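Long-range contacts in NADH oxidoreductase (Mesorhizobium loti, PDB 3PI7), which probably works as an NADPH-binding oxidoreductase of the quinone reductase type, combining a GroES-like fold with a Rossmann nucleotide-binding fold: residues V56-N62 with K344-P349; N149-A153 with Q176-I181; E165-T171 with P234-A240. One frame throughout, in Å; residues are numbered along the deposited sequence.

Interaction 1: residues V56-N62 with K344-P349; sequences VNLASIN and KVFIRP
Ala59 and Ile347 form an antiparallel hydrogen-bonded pair: Ala59 N donates to Ile347 O and Ile347 N to Ala59 O, both at 2.8 Å, and the short strands 58-60 and 345-348 run at 146° to each other. The ladder slackens beyond it, since Ile61 N reaches Val345 O only through a weak, bent bond; water 2 bridges the same two residues by donating to Ile61 O and accepting from Val345 N.

On the face carrying Ser60 and Phe346, Ser60 OG lies 3.4 Å from Phe346 CE2, while its hydrogen bond goes to Ala144 O. Lys344 is extended from CG to its tip, so that CE passes close to Ser60 CB before NZ donates to Asn62 OD1 over 2.8 Å, tilted 17° from the amide's carbonyl plane. With Asn62 ND2 bonded to Glu86, both ends of this buried amide are held.

The face of Ala59 and Ile347 is apolar. Ile61 turns its CG1 branch beside the backbone N (chi1 -52°), and CD1 then touches Val345 CG1 at 3.6 Å, the two side chains pointing the same way, and Ile347 CG1 at 3.7 Å, crossing it nearly at a right angle. Farther along, Pro349 CG packs on Val56 CG1 at 3.8 Å, and the terminal carboxylate makes a salt bridge with Lys12.

Asn57 and Leu58 both face Val88, a classic beta bulge at the corner where the chain leaves strand 51-56. Strand 58-60 lies between strands 86-94 and 345-348, strand 323-326 runs parallel on the far side of 345-348, and helix 327-338 packs against Ile61, Val345 and Pro349.

Interaction 2: residues N149-A153 with Q176-I181; sequences NPLTA and QLCKLI
Ala153 offers its CB to three side chains of the facing helix: Ile181 CG1 at 3.6 Å, Leu180 CB at 3.9 Å and Leu177 CD1 at the same distance. This is the dense part of the contact, and here Ala153 CA lies 5.3 Å from Ile181 CA; the backbones come about as near at Asn149 and Leu177, whose CA atoms are 5.1 Å apart. The local axes, 9.0 Å apart at closest approach, cross at -49°.

Leu177 makes a second group of contacts. Its CG stands anti to the backbone N (chi1 176°), which carries the branched end across to the other helix, where CD1 rests 3.4 Å from Asn149 O and CD2 meets Thr152 CG2 at 3.7 Å. Leu180 CD1 fits over the peptide between Asn149 and Pro150, with the proline ring beside it.

At Gln176 the fit is looser and less apolar. Asn149 ND2 approaches only its aliphatic base, at 3.7 Å from Gln176 CB, and the bend at chi2 (60°) leads the glutamine amide away from the contact. Gln176, Leu177 and Leu180 are all partly exposed, whereas the touching residues of 149-153 are buried.

Two of the polar groups here are bonded within their own helix: Asn149 O accepts from Ala153 N, and Thr152 OG1 is bonded to Val148 O. With no polar bond across to fix a register, the match between these helices rests on shape, on aliphatic carbons laid against one another and against backbone.

Interaction 3: residues E165-T171 with P234-A240; sequences EKAFVMT and PRIFLDA
Thr171 holds OG1 between its backbone N and carbonyl carbon (chi1 47°), and Asp239 swings CG anti to its own N, which brings the hydroxyl to the carboxylate: OG1 donates to the anti lone pair of Asp239 OD1 over 2.7 Å. The same oxygen accepts from the backbone N of Val241 and Thr242, and OD2 binds Trp259, so the buried carboxylate is gripped at both oxygens.

The other end is closed by charge. Arg235 NH1 meets Glu165 OE1 at 2.7 Å in a salt bridge whose flat groups stand 78° apart; the approach is on the anti side of the oxygen but tilted out of the carboxylate plane, with a bent N-H, and Glu165 CB lies over one guanidinium face. Glu163 is a second partner, at Arg235 NE.

Between these ends the strands are parallel, 20° apart locally. Val169 N donates to Ile236 O at 2.9 Å, Val169 O accepts from Leu238 N at 2.8 Å, and the longer bond from Thr171 N to Leu238 O follows at 3.3 Å. Water 3 takes the place of a direct bond, joining Ala167 O to Ile236 N. On the face of Val169 and Phe237, Val169 CG2 packs on Pro234 CG at 3.5 Å, and the phenyl edge meets Val169 O and Thr171 CG2 while Trp259 stacks on the ring. Met170, a selenomethionine, and Leu238 lie side by side on the other face.

Strands 167-170 and 236-239 are neighbours at the middle of a six-stranded parallel sheet of order 3-2-1-4-5-6, the first and fourth strands of a classical Rossmann fold, consistent with NADPH binding.

In the fold
All three contacts are largely buried, yet they lie in different parts of the fold. Interaction 1 pairs strands antiparallel in the mixed sheet, interaction 3 pairs them parallel in the Rossmann sheet, and their centres lie about 29 Å apart on opposite sides of the chain's centre. Interaction 2, nearest that centre, joins helices and touches both: Asn149 packs against Asn62 and Lys344, while Ile181 and Cys178 rest on strand 167-170, which lies between the two helices in sequence. The strand contacts combine backbone hydrogen bonds with a charged or polar group at an end; the helix contact relies on apolar fit, its partly exposed residues lying on 176-181.

Interaction 1: residues V56-N62 with K344-P349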
loop_
_atom_site.group_PDB
_atom_site.type_symbol
_atom_site.label_atom_id
_atom_site.label_comp_id
_atom_site.label_asym_id
_atom_site.label_seq_id
_atom_site.Cartn_x
_atom_site.Cartn_y
_atom_site.Cartn_z
ATOM N N VAL A 56 18.323 30.736 18.777
ATOM C CA VAL A 56 17.866 29.477 19.336
ATOM C C VAL A 56 18.119 29.372 20.818
ATOM O O VAL A 56 19.261 29.528 21.282
ATOM C CB VAL A 56 18.520 28.271 18.593
ATOM C CG1 VAL A 56 17.935 26.969 19.095
ATOM C CG2 VAL A 56 18.343 28.387 17.081
ATOM N N ASN A 57 17.034 29.053 21.556
ATOM C CA ASN A 57 17.106 28.836 22.986
ATOM C C ASN A 57 17.347 27.348 23.252
ATOM O O ASN A 57 18.255 27.003 24.001
ATOM C CB ASN A 57 15.830 29.338 23.679
ATOM C CG ASN A 57 15.844 29.106 25.170
ATOM O OD1 ASN A 57 16.891 29.129 25.821
ATOM N ND2 ASN A 57 14.680 28.938 25.751
ATOM N N LEU A 58 16.550 26.474 22.619
ATOM C CA LEU A 58 16.636 25.022 22.773
ATOM C C LEU A 58 16.296 24.375 21.456
ATOM O O LEU A 58 15.390 24.849 20.775
ATOM C CB LEU A 58 15.658 24.514 23.866
ATOM C CG LEU A 58 15.903 24.872 25.340
ATOM C CD1 LEU A 58 14.668 24.591 26.181
ATOM C CD2 LEU A 58 17.083 24.097 25.924
ATOM N N ALA A 59 16.988 23.304 21.096
ATOM C CA ALA A 59 16.658 22.608 19.859
ATOM C C ALA A 59 16.354 21.156 20.200
ATOM O O ALA A 59 16.990 20.596 21.078
ATOM C CB ALA A 59 17.815 22.712 18.859
ATOM N N SER A 60 15.343 20.579 19.574
ATOM C CA SER A 60 15.011 19.170 19.783
ATOM C C SER A 60 15.907 18.286 18.963
ATOM O O SER A 60 16.478 18.719 17.955
ATOM C CB SER A 60 13.574 18.871 19.359
ATOM O OG SER A 60 12.575 19.457 20.162
ATOM N N ILE A 61 15.967 17.016 19.341
ATOM C CA ILE A 61 16.604 15.963 18.556
ATOM C C ILE A 61 15.522 14.930 18.300
ATOM O O ILE A 61 15.010 14.329 19.255
ATOM C CB ILE A 61 17.868 15.328 19.165
ATOM C CG1 ILE A 61 18.901 16.398 19.559
ATOM C CG2 ILE A 61 18.466 14.291 18.168
ATOM C CD1 ILE A 61 19.936 15.852 20.523
ATOM N N ASN A 62 15.142 14.756 17.039
ATOM C CA ASN A 62 14.108 13.790 16.655
ATOM C C ASN A 62 14.678 12.684 15.792
ATOM O O ASN A 62 15.686 12.920 15.132
ATOM C CB ASN A 62 13.004 14.499 15.862
ATOM C CG ASN A 62 12.218 15.477 16.689
ATOM O OD1 ASN A 62 11.619 15.124 17.707
ATOM N ND2 ASN A 62 12.276 16.739 16.309
ATOM N N LYS A 344 13.212 12.599 25.692
ATOM C CA LYS A 344 13.772 13.322 24.558
ATOM C C LYS A 344 15.067 14.072 24.965
ATOM O O LYS A 344 15.187 14.549 26.098
ATOM C CB LYS A 344 12.723 14.316 24.035
ATOM C CG LYS A 344 12.928 14.759 22.599
ATOM C CD LYS A 344 11.748 15.591 22.104
ATOM C CE LYS A 344 12.006 15.992 20.685
ATOM N NZ LYS A 344 10.787 16.460 19.972
ATOM N N VAL A 345 16.017 14.170 24.031
ATOM C CA VAL A 345 17.278 14.871 24.247
ATOM C C VAL A 345 17.176 16.232 23.536
ATOM O O VAL A 345 16.642 16.311 22.431
ATOM C CB VAL A 345 18.503 14.027 23.784
ATOM C CG1 VAL A 345 19.815 14.773 23.999
ATOM C CG2 VAL A 345 18.551 12.679 24.511
ATOM N N PHE A 346 17.641 17.300 24.193
ATOM C CA PHE A 346 17.638 18.651 23.623
ATOM C C PHE A 346 19.051 19.182 23.574
ATOM O O PHE A 346 19.895 18.749 24.364
ATOM C CB PHE A 346 16.764 19.593 24.451
ATOM C CG PHE A 346 15.312 19.204 24.463
ATOM C CD1 PHE A 346 14.832 18.255 25.370
ATOM C CD2 PHE A 346 14.427 19.737 23.533
ATOM C CE1 PHE A 346 13.485 17.863 25.352
ATOM C CE2 PHE A 346 13.077 19.368 23.536
ATOM C CZ PHE A 346 12.620 18.424 24.430
ATOM N N ILE A 347 19.306 20.102 22.635
ATOM C CA ILE A 347 20.585 20.791 22.505
ATOM C C ILE A 347 20.350 22.248 22.937
ATOM O O ILE A 347 19.382 22.861 22.479
ATOM C CB ILE A 347 21.146 20.654 21.061
ATOM C CG1 ILE A 347 21.491 19.178 20.769
ATOM C CG2 ILE A 347 22.391 21.536 20.836
ATOM C CD1 ILE A 347 21.839 18.840 19.249
ATOM N N ARG A 348 21.223 22.784 23.819
ATOM C CA ARG A 348 21.131 24.166 24.256
ATOM C C ARG A 348 22.324 24.952 23.728
ATOM O O ARG A 348 23.451 24.790 24.219
ATOM C CB ARG A 348 21.025 24.281 25.782
ATOM C CG ARG A 348 20.746 25.707 26.245
ATOM C CD ARG A 348 20.877 25.834 27.746
ATOM N NE ARG A 348 20.866 27.241 28.136
ATOM C CZ ARG A 348 21.078 27.684 29.369
ATOM N NH1 ARG A 348 21.318 26.832 30.355
ATOM N NH2 ARG A 348 21.042 28.981 29.628
ATOM N N PRO A 349 22.115 25.800 22.703
ATOM C CA PRO A 349 23.236 26.609 22.181
ATOM C C PRO A 349 23.715 27.667 23.192
ATOM O O PRO A 349 22.891 28.146 24.013
ATOM C CB PRO A 349 22.630 27.282 20.935
ATOM C CG PRO A 349 21.413 26.479 20.606
ATOM C CD PRO A 349 20.870 26.089 21.957
ATOM O OXT PRO A 349 24.921 28.004 23.183
HETATM O O HOH W 1 20.155 28.788 24.996
HETATM O O HOH W 2 15.699 12.778 21.380
#

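Interaction 2: residues N149-A153 with Q176-I181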
loop_
_atom_site.group_PDB
_atom_site.type_symbol
_atom_site.label_atom_id
_atom_site.label_comp_id
_atom_site.label_asym_id
_atom_site.label_seq_id
_atom_site.Cartn_x
_atom_site.Cartn_y
_atom_site.Cartn_z
ATOM N N ASN A 149 6.525 16.318 16.808
ATOM C CA ASN A 149 5.755 15.219 17.377
ATOM C C ASN A 149 4.318 15.599 17.670
ATOM O O ASN A 149 3.460 14.844 17.235
ATOM C CB ASN A 149 6.440 14.608 18.586
ATOM C CG ASN A 149 7.666 13.803 18.172
ATOM O OD1 ASN A 149 7.783 13.342 17.031
ATOM N ND2 ASN A 149 8.644 13.727 19.047
ATOM N N PRO A 150 4.002 16.767 18.255
ATOM C CA PRO A 150 2.594 17.092 18.530
ATOM C C PRO A 150 1.727 17.177 17.278
ATOM O O PRO A 150 0.615 16.667 17.287
ATOM C CB PRO A 150 2.705 18.450 19.227
ATOM C CG PRO A 150 3.984 18.311 20.012
ATOM C CD PRO A 150 4.882 17.756 18.918
ATOM N N LEU A 151 2.231 17.798 16.181
ATOM C CA LEU A 151 1.382 17.917 14.995
ATOM C C LEU A 151 1.280 16.603 14.282
ATOM O O LEU A 151 0.216 16.315 13.756
ATOM C CB LEU A 151 1.857 19.017 14.042
ATOM C CG LEU A 151 1.830 20.420 14.680
ATOM C CD1 LEU A 151 2.358 21.438 13.713
ATOM C CD2 LEU A 151 0.391 20.812 15.138
ATOM N N THR A 152 2.344 15.772 14.303
ATOM C CA THR A 152 2.248 14.435 13.708
ATOM C C THR A 152 1.256 13.604 14.518
ATOM O O THR A 152 0.484 12.838 13.923
ATOM C CB THR A 152 3.626 13.753 13.693
ATOM O OG1 THR A 152 4.541 14.603 13.020
ATOM C CG2 THR A 152 3.606 12.384 13.005
ATOM N N ALA A 153 1.266 13.757 15.860
ATOM C CA ALA A 153 0.345 12.982 16.701
ATOM C C ALA A 153 -1.084 13.355 16.398
ATOM O O ALA A 153 -1.943 12.480 16.311
ATOM C CB ALA A 153 0.626 13.198 18.183
ATOM N N GLN A 176 8.672 9.205 21.763
ATOM C CA GLN A 176 7.880 10.349 22.234
ATOM C C GLN A 176 6.567 10.509 21.445
ATOM O O GLN A 176 5.519 10.781 22.029
ATOM C CB GLN A 176 8.675 11.654 22.166
ATOM C CG GLN A 176 7.896 12.835 22.753
ATOM C CD GLN A 176 7.558 12.599 24.208
ATOM O OE1 GLN A 176 6.387 12.413 24.577
ATOM N NE2 GLN A 176 8.589 12.484 25.042
ATOM N N LEU A 177 6.632 10.343 20.121
ATOM C CA LEU A 177 5.457 10.470 19.270
ATOM C C LEU A 177 4.355 9.459 19.686
ATOM O O LEU A 177 3.180 9.847 19.874
ATOM C CB LEU A 177 5.879 10.270 17.817
ATOM C CG LEU A 177 4.789 10.270 16.755
ATOM C CD1 LEU A 177 3.870 11.490 16.861
ATOM C CD2 LEU A 177 5.418 10.237 15.375
ATOM N N CYS A 178 4.742 8.187 19.849
ATOM C CA CYS A 178 3.778 7.154 20.237
ATOM C C CYS A 178 3.179 7.477 21.593
ATOM O O CYS A 178 1.965 7.313 21.780
ATOM C CB CYS A 178 4.414 5.770 20.215
ATOM S SG CYS A 178 4.740 5.147 18.544
ATOM N N LYS A 179 3.991 8.000 22.522
ATOM C CA LYS A 179 3.473 8.369 23.825
ATOM C C LYS A 179 2.453 9.499 23.718
ATOM O O LYS A 179 1.457 9.459 24.428
ATOM C CB LYS A 179 4.605 8.716 24.802
ATOM C CG LYS A 179 5.478 7.490 25.085
ATOM C CD LYS A 179 6.377 7.635 26.317
ATOM C CE LYS A 179 7.549 8.549 26.106
ATOM N NZ LYS A 179 8.491 8.443 27.256
ATOM N N LEU A 180 2.651 10.485 22.821
ATOM C CA LEU A 180 1.640 11.537 22.642
ATOM C C LEU A 180 0.328 10.940 22.084
ATOM O O LEU A 180 -0.766 11.324 22.498
ATOM C CB LEU A 180 2.152 12.627 21.685
ATOM C CG LEU A 180 3.265 13.553 22.186
ATOM C CD1 LEU A 180 3.735 14.433 21.082
ATOM C CD2 LEU A 180 2.821 14.366 23.375
ATOM N N ILE A 181 0.441 10.033 21.108
ATOM C CA ILE A 181 -0.741 9.410 20.495
ATOM C C ILE A 181 -1.461 8.552 21.520
ATOM O O ILE A 181 -2.682 8.595 21.581
ATOM C CB ILE A 181 -0.376 8.618 19.208
ATOM C CG1 ILE A 181 0.174 9.614 18.175
ATOM C CG2 ILE A 181 -1.637 7.871 18.626
ATOM C CD1 ILE A 181 0.708 9.007 16.880
#

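Interaction 3: residues E165-T171 with P234-A240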
loop_
_atom_site.group_PDB
_atom_site.type_symbol
_atom_site.label_atom_id
_atom_site.label_comp_id
_atom_site.label_asym_id
_atom_site.label_seq_id
_atom_site.Cartn_x
_atom_site.Cartn_y
_atom_site.Cartn_z
ATOM N N GLU A 165 -12.398 2.535 14.345
ATOM C CA GLU A 165 -12.114 1.339 15.137
ATOM C C GLU A 165 -11.361 1.757 16.409
ATOM O O GLU A 165 -10.435 2.559 16.317
ATOM C CB GLU A 165 -11.296 0.350 14.292
ATOM C CG GLU A 165 -11.364 -1.058 14.830
ATOM C CD GLU A 165 -12.759 -1.627 15.021
ATOM O OE1 GLU A 165 -13.587 -1.553 14.081
ATOM O OE2 GLU A 165 -13.035 -2.110 16.143
ATOM N N LYS A 166 -11.804 1.299 17.606
ATOM C CA LYS A 166 -11.161 1.726 18.834
ATOM C C LYS A 166 -9.702 1.266 18.922
ATOM O O LYS A 166 -8.834 2.062 19.298
ATOM C CB LYS A 166 -11.965 1.294 20.079
ATOM C CG LYS A 166 -13.280 2.075 20.226
ATOM C CD LYS A 166 -13.103 3.621 20.375
ATOM C CE LYS A 166 -14.407 4.378 20.244
ATOM N NZ LYS A 166 -14.258 5.804 20.624
ATOM N N ALA A 167 -9.413 0.031 18.487
ATOM C CA ALA A 167 -8.037 -0.450 18.548
ATOM C C ALA A 167 -7.228 -0.021 17.349
ATOM O O ALA A 167 -7.735 0.013 16.245
ATOM C CB ALA A 167 -8.008 -1.964 18.636
ATOM N N PHE A 168 -5.935 0.276 17.572
ATOM C CA PHE A 168 -5.030 0.614 16.483
ATOM C C PHE A 168 -3.636 0.170 16.906
ATOM O O PHE A 168 -3.423 -0.138 18.081
ATOM C CB PHE A 168 -5.121 2.094 16.112
ATOM C CG PHE A 168 -4.599 3.024 17.164
ATOM C CD1 PHE A 168 -5.370 3.340 18.286
ATOM C CD2 PHE A 168 -3.304 3.541 17.076
ATOM C CE1 PHE A 168 -4.895 4.236 19.243
ATOM C CE2 PHE A 168 -2.823 4.421 18.053
ATOM C CZ PHE A 168 -3.600 4.713 19.155
ATOM N N VAL A 169 -2.736 0.029 15.947
ATOM C CA VAL A 169 -1.412 -0.527 16.246
ATOM C C VAL A 169 -0.319 0.486 15.961
ATOM O O VAL A 169 -0.389 1.224 14.979
ATOM C CB VAL A 169 -1.164 -1.856 15.449
ATOM C CG1 VAL A 169 0.149 -2.533 15.849
ATOM C CG2 VAL A 169 -2.318 -2.825 15.612
HETATM N N MSE A 170 0.751 0.421 16.774
HETATM C CA MSE A 170 1.924 1.267 16.561
HETATM C C MSE A 170 3.183 0.506 16.879
HETATM O O MSE A 170 3.262 -0.130 17.923
HETATM C CB MSE A 170 1.879 2.529 17.435
HETATM C CG MSE A 170 0.811 3.486 16.986
HETATM SE SE MSE A 170 0.931 5.161 17.885
HETATM C CE MSE A 170 0.428 4.561 19.667
ATOM N N THR A 171 4.171 0.570 15.981
ATOM C CA THR A 171 5.509 0.063 16.308
ATOM C C THR A 171 6.299 1.200 16.980
ATOM O O THR A 171 5.902 2.372 16.894
ATOM C CB THR A 171 6.236 -0.453 15.094
ATOM O OG1 THR A 171 6.109 0.492 14.041
ATOM C CG2 THR A 171 5.766 -1.792 14.661
ATOM N N PRO A 234 -7.918 -4.203 15.094
ATOM C CA PRO A 234 -7.541 -2.851 14.635
ATOM C C PRO A 234 -7.471 -2.745 13.120
ATOM O O PRO A 234 -7.165 -3.726 12.444
ATOM C CB PRO A 234 -6.114 -2.685 15.210
ATOM C CG PRO A 234 -5.575 -4.081 15.248
ATOM C CD PRO A 234 -6.759 -4.905 15.698
ATOM N N ARG A 235 -7.682 -1.554 12.600
ATOM C CA ARG A 235 -7.536 -1.362 11.162
ATOM C C ARG A 235 -6.384 -0.434 10.844
ATOM O O ARG A 235 -5.803 -0.555 9.771
ATOM C CB ARG A 235 -8.847 -0.872 10.541
ATOM C CG ARG A 235 -9.818 -2.055 10.296
ATOM C CD ARG A 235 -11.000 -1.695 9.401
ATOM N NE ARG A 235 -11.782 -0.546 9.865
ATOM C CZ ARG A 235 -12.693 -0.582 10.838
ATOM N NH1 ARG A 235 -12.938 -1.716 11.488
ATOM N NH2 ARG A 235 -13.358 0.514 11.173
ATOM N N ILE A 236 -6.000 0.453 11.769
ATOM C CA ILE A 236 -4.900 1.355 11.466
ATOM C C ILE A 236 -3.660 0.891 12.106
ATOM O O ILE A 236 -3.655 0.628 13.296
ATOM C CB ILE A 236 -5.195 2.825 11.889
ATOM C CG1 ILE A 236 -6.489 3.334 11.214
ATOM C CG2 ILE A 236 -4.003 3.760 11.623
ATOM C CD1 ILE A 236 -6.388 3.464 9.598
ATOM N N PHE A 237 -2.575 0.839 11.308
ATOM C CA PHE A 237 -1.260 0.493 11.839
ATOM C C PHE A 237 -0.319 1.628 11.478
ATOM O O PHE A 237 -0.034 1.844 10.295
ATOM C CB PHE A 237 -0.814 -0.864 11.255
ATOM C CG PHE A 237 0.635 -1.251 11.431
ATOM C CD1 PHE A 237 1.352 -0.863 12.571
ATOM C CD2 PHE A 237 1.286 -2.014 10.473
ATOM C CE1 PHE A 237 2.696 -1.208 12.720
ATOM C CE2 PHE A 237 2.621 -2.409 10.654
ATOM C CZ PHE A 237 3.304 -2.031 11.790
ATOM N N LEU A 238 0.159 2.356 12.504
ATOM C CA LEU A 238 1.090 3.476 12.338
ATOM C C LEU A 238 2.462 2.900 12.566
ATOM O O LEU A 238 2.780 2.456 13.676
ATOM C CB LEU A 238 0.757 4.646 13.303
ATOM C CG LEU A 238 -0.686 5.170 13.230
ATOM C CD1 LEU A 238 -0.915 6.297 14.269
ATOM C CD2 LEU A 238 -0.995 5.691 11.842
ATOM N N ASP A 239 3.256 2.848 11.506
ATOM C CA ASP A 239 4.531 2.163 11.582
ATOM C C ASP A 239 5.749 3.069 11.402
ATOM O O ASP A 239 5.950 3.632 10.324
ATOM C CB ASP A 239 4.529 1.079 10.494
ATOM C CG ASP A 239 5.800 0.247 10.394
ATOM O OD1 ASP A 239 6.472 0.047 11.438
ATOM O OD2 ASP A 239 6.093 -0.238 9.287
ATOM N N ALA A 240 6.611 3.123 12.430
ATOM C CA ALA A 240 7.859 3.889 12.392
ATOM C C ALA A 240 9.077 2.988 12.082
ATOM O O ALA A 240 10.201 3.506 11.950
ATOM C CB ALA A 240 8.094 4.557 13.764
HETATM O O HOH W 3 -7.774 1.117 13.854
HETATM O O HOH W 4 4.516 3.895 15.377
#